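Local coordinates for sugar ABC transporter (PDB 4RXT), which probably serves as the sugar-binding component of a bacterial ABC transporter, and holds alpha-L-arabinopyranose in the cleft between its two lobes, at residues E45-L55 against I68-P79; L236-Q247 against G276-M285. One frame throughout, in Å; residues are numbered along the deposited sequence.

Contact 1 (E45-L55 against I68-P79); sequences ETDVNGQISIL and ISPTEFKALGKP. With ARA (alpha-L-arabinopyranose), chain B.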
loop_
_atom_site.group_PDB
_atom_site.type_symbol
_atom_site.label_atom_id
_atom_site.label_comp_id
_atom_site.label_asym_id
_atom_site.label_seq_id
_atom_site.Cartn_x
_atom_site.Cartn_y
_atom_site.Cartn_z
ATOM N N GLU A 45 5.955 3.553 -9.446
ATOM C CA GLU A 45 5.790 2.131 -9.049
ATOM C C GLU A 45 5.862 1.184 -10.269
ATOM O O GLU A 45 6.216 -0.014 -10.171
ATOM C CB GLU A 45 4.464 1.881 -8.301
ATOM C CG GLU A 45 4.340 2.638 -6.999
ATOM C CD GLU A 45 3.377 2.033 -5.987
ATOM O OE1 GLU A 45 2.624 1.093 -6.308
ATOM O OE2 GLU A 45 3.381 2.581 -4.870
ATOM N N THR A 46 5.518 1.715 -11.425
ATOM C CA THR A 46 5.492 0.944 -12.662
ATOM C C THR A 46 6.864 0.792 -13.287
ATOM O O THR A 46 7.030 0.038 -14.250
ATOM C CB THR A 46 4.567 1.632 -13.692
ATOM O OG1 THR A 46 4.966 3.008 -13.856
ATOM C CG2 THR A 46 3.141 1.577 -13.223
ATOM N N ASP A 47 7.856 1.523 -12.764
ATOM C CA ASP A 47 9.232 1.429 -13.262
ATOM C C ASP A 47 9.918 0.272 -12.537
ATOM O O ASP A 47 10.726 0.439 -11.637
ATOM C CB ASP A 47 9.973 2.761 -13.120
ATOM C CG ASP A 47 11.276 2.787 -13.870
ATOM O OD1 ASP A 47 11.634 1.782 -14.548
ATOM O OD2 ASP A 47 11.972 3.827 -13.775
ATOM N N VAL A 48 9.626 -0.930 -13.024
ATOM C CA VAL A 48 10.154 -2.106 -12.372
ATOM C C VAL A 48 11.640 -2.257 -12.680
ATOM O O VAL A 48 12.439 -2.569 -11.808
ATOM C CB VAL A 48 9.371 -3.326 -12.836
ATOM C CG1 VAL A 48 9.905 -4.598 -12.195
ATOM C CG2 VAL A 48 7.902 -3.179 -12.510
ATOM N N ASN A 49 11.999 -2.017 -13.939
ATOM C CA ASN A 49 13.402 -2.060 -14.357
ATOM C C ASN A 49 14.219 -1.078 -13.520
ATOM O O ASN A 49 15.340 -1.369 -13.124
ATOM C CB ASN A 49 13.537 -1.697 -15.847
ATOM C CG ASN A 49 14.930 -1.927 -16.387
ATOM O OD1 ASN A 49 15.556 -2.952 -16.124
ATOM N ND2 ASN A 49 15.400 -1.005 -17.178
ATOM N N GLY A 50 13.623 0.098 -13.266
ATOM C CA GLY A 50 14.256 1.136 -12.505
ATOM C C GLY A 50 14.608 0.631 -11.133
ATOM O O GLY A 50 15.721 0.849 -10.642
ATOM N N GLN A 51 13.663 -0.037 -10.503
ATOM C CA GLN A 51 13.938 -0.597 -9.177
ATOM C C GLN A 51 15.013 -1.692 -9.218
ATOM O O GLN A 51 15.870 -1.764 -8.357
ATOM C CB GLN A 51 12.659 -1.123 -8.515
ATOM C CG GLN A 51 12.906 -1.383 -7.046
ATOM C CD GLN A 51 11.741 -1.993 -6.308
ATOM O OE1 GLN A 51 11.267 -3.063 -6.644
ATOM N NE2 GLN A 51 11.269 -1.304 -5.288
ATOM N N ILE A 52 14.929 -2.559 -10.223
ATOM C CA ILE A 52 15.912 -3.633 -10.348
ATOM C C ILE A 52 17.340 -3.051 -10.495
ATOM O O ILE A 52 18.282 -3.506 -9.850
ATOM C CB ILE A 52 15.543 -4.586 -11.495
ATOM C CG1 ILE A 52 14.253 -5.345 -11.167
ATOM C CG2 ILE A 52 16.671 -5.603 -11.726
ATOM C CD1 ILE A 52 13.692 -6.097 -12.363
ATOM N N SER A 53 17.468 -2.050 -11.356
ATOM C CA SER A 53 18.742 -1.358 -11.557
ATOM C C SER A 53 19.283 -0.756 -10.270
ATOM O O SER A 53 20.457 -0.901 -9.937
ATOM C CB SER A 53 18.589 -0.254 -12.618
ATOM O OG SER A 53 18.354 -0.812 -13.895
ATOM N N ILE A 54 18.401 -0.100 -9.537
ATOM C CA ILE A 54 18.772 0.498 -8.246
ATOM C C ILE A 54 19.234 -0.570 -7.244
ATOM O O ILE A 54 20.262 -0.382 -6.575
ATOM C CB ILE A 54 17.598 1.350 -7.685
ATOM C CG1 ILE A 54 17.407 2.586 -8.556
ATOM C CG2 ILE A 54 17.794 1.723 -6.199
ATOM C CD1 ILE A 54 16.065 3.248 -8.353
ATOM N N LEU A 55 18.493 -1.678 -7.155
ATOM C CA LEU A 55 18.910 -2.791 -6.315
ATOM C C LEU A 55 20.292 -3.311 -6.703
ATOM O O LEU A 55 21.162 -3.465 -5.844
ATOM C CB LEU A 55 17.891 -3.894 -6.360
ATOM C CG LEU A 55 18.266 -5.146 -5.584
ATOM C CD1 LEU A 55 18.418 -4.825 -4.107
ATOM C CD2 LEU A 55 17.171 -6.165 -5.755
ATOM N N ILE A 68 14.016 -3.289 1.192
ATOM C CA ILE A 68 13.329 -3.038 -0.068
ATOM C C ILE A 68 11.835 -3.330 0.004
ATOM O O ILE A 68 11.417 -4.296 0.646
ATOM C CB ILE A 68 13.976 -3.828 -1.242
ATOM C CG1 ILE A 68 13.343 -3.521 -2.596
ATOM C CG2 ILE A 68 13.988 -5.342 -0.989
ATOM C CD1 ILE A 68 14.174 -3.919 -3.790
ATOM N N SER A 69 11.063 -2.482 -0.690
ATOM C CA SER A 69 9.640 -2.746 -0.989
ATOM C C SER A 69 9.549 -3.180 -2.451
ATOM O O SER A 69 9.457 -2.352 -3.310
ATOM C CB SER A 69 8.763 -1.501 -0.741
ATOM O OG SER A 69 9.172 -0.469 -1.603
ATOM N N PRO A 70 9.554 -4.504 -2.706
ATOM C CA PRO A 70 9.551 -4.950 -4.088
ATOM C C PRO A 70 8.345 -4.448 -4.864
ATOM O O PRO A 70 7.214 -4.675 -4.472
ATOM C CB PRO A 70 9.540 -6.474 -3.985
ATOM C CG PRO A 70 10.027 -6.791 -2.614
ATOM C CD PRO A 70 9.637 -5.619 -1.748
ATOM N N THR A 71 8.597 -3.828 -6.019
ATOM C CA THR A 71 7.532 -3.178 -6.736
ATOM C C THR A 71 6.600 -4.113 -7.504
ATOM O O THR A 71 5.427 -3.839 -7.657
ATOM C CB THR A 71 8.067 -2.011 -7.578
ATOM O OG1 THR A 71 6.979 -1.115 -7.858
ATOM C CG2 THR A 71 8.719 -2.522 -8.843
ATOM N N GLU A 72 7.117 -5.261 -7.951
ATOM C CA GLU A 72 6.332 -6.214 -8.730
ATOM C C GLU A 72 6.791 -7.586 -8.187
ATOM O O GLU A 72 7.989 -7.827 -8.007
ATOM C CB GLU A 72 6.644 -6.025 -10.243
ATOM C CG GLU A 72 5.554 -6.416 -11.258
ATOM C CD GLU A 72 5.612 -7.859 -11.772
ATOM O OE1 GLU A 72 6.556 -8.598 -11.483
ATOM O OE2 GLU A 72 4.675 -8.260 -12.489
ATOM N N PHE A 73 5.828 -8.474 -7.931
ATOM C CA PHE A 73 6.068 -9.742 -7.246
ATOM C C PHE A 73 6.995 -10.701 -8.008
ATOM O O PHE A 73 8.004 -11.157 -7.476
ATOM C CB PHE A 73 4.709 -10.445 -6.966
ATOM C CG PHE A 73 4.831 -11.773 -6.302
ATOM C CD1 PHE A 73 4.906 -11.876 -4.939
ATOM C CD2 PHE A 73 4.861 -12.943 -7.068
ATOM C CE1 PHE A 73 5.038 -13.120 -4.320
ATOM C CE2 PHE A 73 4.991 -14.188 -6.457
ATOM C CZ PHE A 73 5.075 -14.281 -5.080
ATOM N N LYS A 74 6.625 -11.015 -9.246
ATOM C CA LYS A 74 7.411 -11.971 -10.022
ATOM C C LYS A 74 8.759 -11.380 -10.428
ATOM O O LYS A 74 9.812 -11.986 -10.218
ATOM C CB LYS A 74 6.659 -12.462 -11.276
ATOM C CG LYS A 74 7.248 -13.693 -11.975
ATOM C CD LYS A 74 6.126 -14.460 -12.683
ATOM C CE LYS A 74 6.514 -15.864 -13.130
ATOM N NZ LYS A 74 5.807 -16.293 -14.381
ATOM N N ALA A 75 8.745 -10.158 -10.961
ATOM C CA ALA A 75 9.979 -9.571 -11.546
ATOM C C ALA A 75 11.116 -9.327 -10.531
ATOM O O ALA A 75 12.283 -9.279 -10.888
ATOM C CB ALA A 75 9.664 -8.271 -12.265
ATOM N N LEU A 76 10.756 -9.139 -9.269
ATOM C CA LEU A 76 11.748 -8.889 -8.230
ATOM C C LEU A 76 12.282 -10.168 -7.574
ATOM O O LEU A 76 13.216 -10.113 -6.813
ATOM C CB LEU A 76 11.236 -7.853 -7.178
ATOM C CG LEU A 76 11.562 -6.362 -7.436
ATOM C CD1 LEU A 76 13.053 -6.024 -7.265
ATOM C CD2 LEU A 76 11.027 -5.938 -8.799
ATOM N N GLY A 77 11.691 -11.318 -7.889
ATOM C CA GLY A 77 12.119 -12.594 -7.275
ATOM C C GLY A 77 13.590 -12.901 -7.479
ATOM O O GLY A 77 14.379 -13.005 -6.526
ATOM N N LYS A 78 13.951 -13.035 -8.744
ATOM C CA LYS A 78 15.326 -13.330 -9.122
ATOM C C LYS A 78 16.296 -12.203 -8.686
ATOM O O LYS A 78 17.352 -12.481 -8.146
ATOM C CB LYS A 78 15.336 -13.511 -10.631
ATOM C CG LYS A 78 16.290 -14.518 -11.122
ATOM C CD LYS A 78 17.698 -13.986 -11.053
ATOM C CE LYS A 78 18.681 -15.093 -11.363
ATOM N NZ LYS A 78 18.477 -15.635 -12.725
ATOM N N PRO A 79 15.904 -10.903 -8.871
ATOM C CA PRO A 79 16.825 -9.881 -8.406
ATOM C C PRO A 79 17.101 -9.968 -6.907
ATOM O O PRO A 79 18.228 -9.769 -6.491
ATOM C CB PRO A 79 16.116 -8.582 -8.798
ATOM C CG PRO A 79 15.443 -8.956 -10.081
ATOM C CD PRO A 79 14.960 -10.351 -9.856
HETATM C C1 ARA B . 0.375 1.531 -0.645
HETATM C C2 ARA B . 0.792 0.066 -0.879
HETATM C C3 ARA B . 2.017 0.029 -1.778
HETATM C C4 ARA B . 1.801 0.847 -3.062
HETATM C C5 ARA B . 0.629 1.729 -2.954
HETATM O O1 ARA B . -0.970 1.179 -0.343
HETATM O O2 ARA B . 1.124 -0.576 0.367
HETATM O O3 ARA B . 2.360 -1.348 -2.011
HETATM O O4 ARA B . 1.403 0.045 -4.177
HETATM O O5 ARA B . 0.517 2.454 -1.717
HETATM O O HOH W 1 4.036 -2.099 -9.159
HETATM O O HOH W 2 3.235 -1.599 -6.744
#
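The turn around Thr71 packs beside the residues leading into helix 48-60, with Glu45 CA and Thr71 CA 6.0 Å apart, and the chain then runs on until Pro79 faces Ile52. Gln51 reaches across with an extended chain, CG trans to its backbone N (chi1 -166°), and its amide binds main chain through both ends. OE1 accepts from Thr71 N at 2.8 Å, the donor tilted 20° from the carbonyl plane, while NE2 gives a bond of 2.9 Å to Ser69 O, which lies near the plane of the Gln51 amide, although NE2 itself stands above the Ser69 carbonyl plane. Two bonds thus fix the rotation of this buried group. Leu76 crosses the chain of Gln51 at about a right angle, placing its CG 3.4 Å from OE1. The contact belongs to the first lobe of the periplasmic binding protein fold, where Ile68 ends a strand of the parallel sheet and the turn after it borders the sugar cleft. Thr71 OG1 donates to Glu45 O at 2.7 Å, in the carbonyl plane and on a lone pair. The side chain of Glu45 extends to the ligand, and OE1 accepts from arabinose O4 at 2.7 Å; OE2 is held by Trp19. Farther out the contact turns apolar: Val48 sets CG1 on Ala75 CB (3.7 Å) and CG2 against Thr71 and Glu72, whereas Ile52 lays CG2 on Pro79 CG (3.9 Å).

Contact 2 (L236-Q247 against G276-M285); sequences LKSGAIAGLVVQ and GANLVTKANM. With ARA (alpha-L-arabinopyranose), chain B.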
loop_
_atom_site.group_PDB
_atom_site.type_symbol
_atom_site.label_atom_id
_atom_site.label_comp_id
_atom_site.label_asym_id
_atom_site.label_seq_id
_atom_site.Cartn_x
_atom_site.Cartn_y
_atom_site.Cartn_z
ATOM N N LEU A 236 -12.462 12.010 3.094
ATOM C CA LEU A 236 -13.122 11.276 4.184
ATOM C C LEU A 236 -14.070 12.198 4.991
ATOM O O LEU A 236 -15.214 11.883 5.298
ATOM C CB LEU A 236 -12.070 10.637 5.078
ATOM C CG LEU A 236 -12.616 9.655 6.109
ATOM C CD1 LEU A 236 -13.227 8.463 5.396
ATOM C CD2 LEU A 236 -11.516 9.167 7.035
ATOM N N LYS A 237 -13.611 13.408 5.227
ATOM C CA LYS A 237 -14.412 14.350 5.983
ATOM C C LYS A 237 -15.566 14.898 5.150
ATOM O O LYS A 237 -16.665 15.139 5.678
ATOM C CB LYS A 237 -13.510 15.453 6.459
ATOM C CG LYS A 237 -12.616 14.965 7.563
ATOM C CD LYS A 237 -11.935 16.095 8.282
ATOM C CE LYS A 237 -10.876 16.776 7.434
ATOM N NZ LYS A 237 -9.842 17.414 8.301
ATOM N N SER A 238 -15.309 15.112 3.857
ATOM C CA SER A 238 -16.312 15.711 2.978
ATOM C C SER A 238 -17.393 14.697 2.610
ATOM O O SER A 238 -18.488 15.081 2.192
ATOM C CB SER A 238 -15.693 16.273 1.700
ATOM O OG SER A 238 -15.395 15.242 0.748
ATOM N N GLY A 239 -17.060 13.406 2.741
ATOM C CA GLY A 239 -17.946 12.315 2.386
ATOM C C GLY A 239 -17.675 11.711 1.023
ATOM O O GLY A 239 -18.308 10.739 0.648
ATOM N N ALA A 240 -16.732 12.276 0.274
ATOM C CA ALA A 240 -16.381 11.680 -1.045
ATOM C C ALA A 240 -15.755 10.304 -0.949
ATOM O O ALA A 240 -15.838 9.543 -1.890
ATOM C CB ALA A 240 -15.478 12.589 -1.863
ATOM N N ILE A 241 -15.106 10.032 0.181
ATOM C CA ILE A 241 -14.600 8.707 0.526
ATOM C C ILE A 241 -15.315 8.265 1.796
ATOM O O ILE A 241 -15.476 9.057 2.719
ATOM C CB ILE A 241 -13.069 8.639 0.662
ATOM C CG1 ILE A 241 -12.435 8.809 -0.713
ATOM C CG2 ILE A 241 -12.651 7.311 1.327
ATOM C CD1 ILE A 241 -10.917 8.767 -0.734
ATOM N N ALA A 242 -15.776 7.007 1.845
ATOM C CA ALA A 242 -16.501 6.455 2.979
ATOM C C ALA A 242 -15.594 5.848 4.041
ATOM O O ALA A 242 -15.943 5.787 5.242
ATOM C CB ALA A 242 -17.508 5.415 2.501
ATOM N N GLY A 243 -14.438 5.362 3.600
ATOM C CA GLY A 243 -13.493 4.723 4.503
ATOM C C GLY A 243 -12.156 4.594 3.852
ATOM O O GLY A 243 -12.090 4.494 2.626
ATOM N N LEU A 244 -11.112 4.557 4.689
ATOM C CA LEU A 244 -9.746 4.306 4.248
ATOM C C LEU A 244 -9.129 3.255 5.119
ATOM O O LEU A 244 -9.108 3.404 6.359
ATOM C CB LEU A 244 -8.883 5.565 4.396
ATOM C CG LEU A 244 -9.263 6.739 3.490
ATOM C CD1 LEU A 244 -8.605 8.029 3.965
ATOM C CD2 LEU A 244 -8.930 6.478 2.020
ATOM N N VAL A 245 -8.604 2.184 4.488
ATOM C CA VAL A 245 -7.809 1.193 5.246
ATOM C C VAL A 245 -6.392 1.726 5.381
ATOM O O VAL A 245 -5.686 1.880 4.395
ATOM C CB VAL A 245 -7.798 -0.194 4.609
ATOM C CG1 VAL A 245 -7.050 -1.193 5.500
ATOM C CG2 VAL A 245 -9.231 -0.687 4.347
ATOM N N VAL A 246 -5.986 1.974 6.621
ATOM C CA VAL A 246 -4.720 2.649 6.910
ATOM C C VAL A 246 -3.718 1.633 7.476
ATOM O O VAL A 246 -4.069 0.770 8.277
ATOM C CB VAL A 246 -4.926 3.844 7.871
ATOM C CG1 VAL A 246 -3.615 4.526 8.298
ATOM C CG2 VAL A 246 -5.824 4.861 7.181
ATOM N N GLN A 247 -2.501 1.715 6.950
ATOM C CA GLN A 247 -1.398 0.846 7.296
ATOM C C GLN A 247 -0.441 1.583 8.225
ATOM O O GLN A 247 -0.752 2.674 8.680
ATOM C CB GLN A 247 -0.670 0.489 6.001
ATOM C CG GLN A 247 -1.522 -0.155 4.918
ATOM C CD GLN A 247 -0.674 -0.553 3.728
ATOM O OE1 GLN A 247 -0.028 -1.621 3.706
ATOM N NE2 GLN A 247 -0.624 0.325 2.734
ATOM N N GLY A 276 -0.126 -4.311 10.820
ATOM C CA GLY A 276 -1.503 -3.953 11.114
ATOM C C GLY A 276 -2.221 -3.115 10.069
ATOM O O GLY A 276 -1.619 -2.383 9.267
ATOM N N ALA A 277 -3.541 -3.234 10.109
ATOM C CA ALA A 277 -4.452 -2.457 9.255
ATOM C C ALA A 277 -5.671 -2.035 10.044
ATOM O O ALA A 277 -6.185 -2.792 10.854
ATOM C CB ALA A 277 -4.894 -3.281 8.059
ATOM N N ASN A 278 -6.142 -0.816 9.794
ATOM C CA ASN A 278 -7.353 -0.298 10.420
ATOM C C ASN A 278 -8.223 0.444 9.422
ATOM O O ASN A 278 -7.732 1.338 8.694
ATOM C CB ASN A 278 -7.031 0.663 11.587
ATOM C CG ASN A 278 -6.403 -0.057 12.787
ATOM O OD1 ASN A 278 -7.101 -0.536 13.693
ATOM N ND2 ASN A 278 -5.079 -0.160 12.778
ATOM N N LEU A 279 -9.500 0.067 9.393
ATOM C CA LEU A 279 -10.491 0.830 8.633
ATOM C C LEU A 279 -10.808 2.125 9.372
ATOM O O LEU A 279 -11.327 2.131 10.480
ATOM C CB LEU A 279 -11.753 0.013 8.400
ATOM C CG LEU A 279 -12.791 0.743 7.539
ATOM C CD1 LEU A 279 -12.314 0.982 6.108
ATOM C CD2 LEU A 279 -14.125 0.031 7.593
ATOM N N VAL A 280 -10.520 3.214 8.674
ATOM C CA VAL A 280 -10.719 4.551 9.223
ATOM C C VAL A 280 -11.900 5.194 8.542
ATOM O O VAL A 280 -11.970 5.219 7.305
ATOM C CB VAL A 280 -9.459 5.396 9.038
ATOM C CG1 VAL A 280 -9.681 6.832 9.540
ATOM C CG2 VAL A 280 -8.301 4.748 9.765
ATOM N N THR A 281 -12.816 5.731 9.369
ATOM C CA THR A 281 -14.007 6.419 8.899
ATOM C C THR A 281 -14.137 7.736 9.645
ATOM O O THR A 281 -13.360 8.014 10.545
ATOM C CB THR A 281 -15.270 5.604 9.175
ATOM O OG1 THR A 281 -15.472 5.542 10.592
ATOM C CG2 THR A 281 -15.173 4.228 8.531
ATOM N N LYS A 282 -15.134 8.538 9.273
ATOM C CA LYS A 282 -15.488 9.733 10.079
ATOM C C LYS A 282 -15.709 9.408 11.549
ATOM O O LYS A 282 -15.294 10.137 12.416
ATOM C CB LYS A 282 -16.748 10.388 9.524
ATOM C CG LYS A 282 -16.472 11.189 8.284
ATOM C CD LYS A 282 -17.676 12.029 7.873
ATOM C CE LYS A 282 -18.997 11.282 7.999
ATOM N NZ LYS A 282 -20.121 12.037 7.355
ATOM N N ALA A 283 -16.331 8.262 11.789
ATOM C CA ALA A 283 -16.703 7.825 13.137
ATOM C C ALA A 283 -15.491 7.529 14.046
ATOM O O ALA A 283 -15.585 7.632 15.309
ATOM C CB ALA A 283 -17.604 6.597 13.026
ATOM N N ASN A 284 -14.372 7.148 13.445
ATOM C CA ASN A 284 -13.197 6.793 14.259
ATOM C C ASN A 284 -11.859 7.499 13.974
ATOM O O ASN A 284 -10.829 7.194 14.613
ATOM C CB ASN A 284 -13.001 5.280 14.241
ATOM C CG ASN A 284 -12.438 4.780 12.921
ATOM O OD1 ASN A 284 -12.117 5.551 12.051
ATOM N ND2 ASN A 284 -12.297 3.501 12.802
ATOM N N MET A 285 -11.866 8.474 13.069
ATOM C CA MET A 285 -10.628 9.122 12.661
ATOM C C MET A 285 -9.987 9.938 13.783
ATOM O O MET A 285 -8.801 10.237 13.744
ATOM C CB MET A 285 -10.821 9.986 11.400
ATOM C CG MET A 285 -11.804 11.142 11.511
ATOM S SD MET A 285 -12.080 12.091 9.969
ATOM C CE MET A 285 -10.472 12.588 9.539
HETATM C C1 ARA B . 0.375 1.531 -0.645
HETATM C C2 ARA B . 0.792 0.066 -0.879
HETATM C C3 ARA B . 2.017 0.029 -1.778
HETATM C C4 ARA B . 1.801 0.847 -3.062
HETATM C C5 ARA B . 0.629 1.729 -2.954
HETATM O O1 ARA B . -0.970 1.179 -0.343
HETATM O O2 ARA B . 1.124 -0.576 0.367
HETATM O O3 ARA B . 2.360 -1.348 -2.011
HETATM O O4 ARA B . 1.403 0.045 -4.177
HETATM O O5 ARA B . 0.517 2.454 -1.717
HETATM O O HOH W 3 -19.191 13.441 5.156
HETATM O O HOH W 4 -16.695 7.874 6.876
HETATM O O HOH W 5 -3.153 0.743 10.814
#
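Val280 lies against Val246 on the face of the sheet that also carries Leu244 and Asn278, the two valines crossing at a slant with CG2 to CG2 at 3.6 Å. Both have CG1 trans to the backbone N (chi1 177° in Val280), which leaves the CG2 methyls to meet, and Val280 CG1 is met by Leu236 CD2 from the end of helix 230-238. Beyond Leu236, Met285 brings its sulfur and CE to the chain of Lys237, CE standing 3.8 Å from Lys237 CG. Helix 288-294 touches this face at Val246, Asn278 and Val280. On the other face Val245 places CG1 on Ala277 CB and CG2 on Leu279 CD1, both at 3.9 Å, and Ile115 of helix 109-128 touches Val245 and Leu279.

Backbone bonds pair Leu244 with Val280 and Val246 with Asn278, two in each pair; Val246 N to Asn278 O is nearly straight (173°). Asn284 folds back on its own segment, ND2 binding Leu279 O at 2.9 Å and OD1 accepting from Thr281 N, and so ties the turn to the strand. At the far end Lys282 leans its CG on Leu236 O, and its NZ shares a water with Lys237 O. Gln247, just past the paired residues, sends NE2 to arabinose O2 at 3.1 Å and also to Asp227, while Thr107 binds OE1. The whole is an antiparallel edge pairing in which strand 278-280 closes the otherwise parallel sheet of the second lobe, while the end of its partner strand leads through Gln247 to the sugar cleft, as in periplasmic binding proteins.

In the fold
Contact 1 closes before contact 2 opens along the chain, and their centres lie about 30 Å apart on opposite sides of the centre of the molecule. No strand is shared: residues 68-79 leave the all-parallel sheet through strand 66-68, whereas contact 2 forms the edge of the mixed sheet. The two do not touch, their nearest atoms being about 9 Å apart, yet each supplies one residue, Glu45 and Gln247, to the same arabinose. Lys12, Asp93, Ser146, Arg150 and Asp227 add further bonds. A sugar bridged in this way from both lobes is consistent with the closed, ligand-bound state of a periplasmic binding protein.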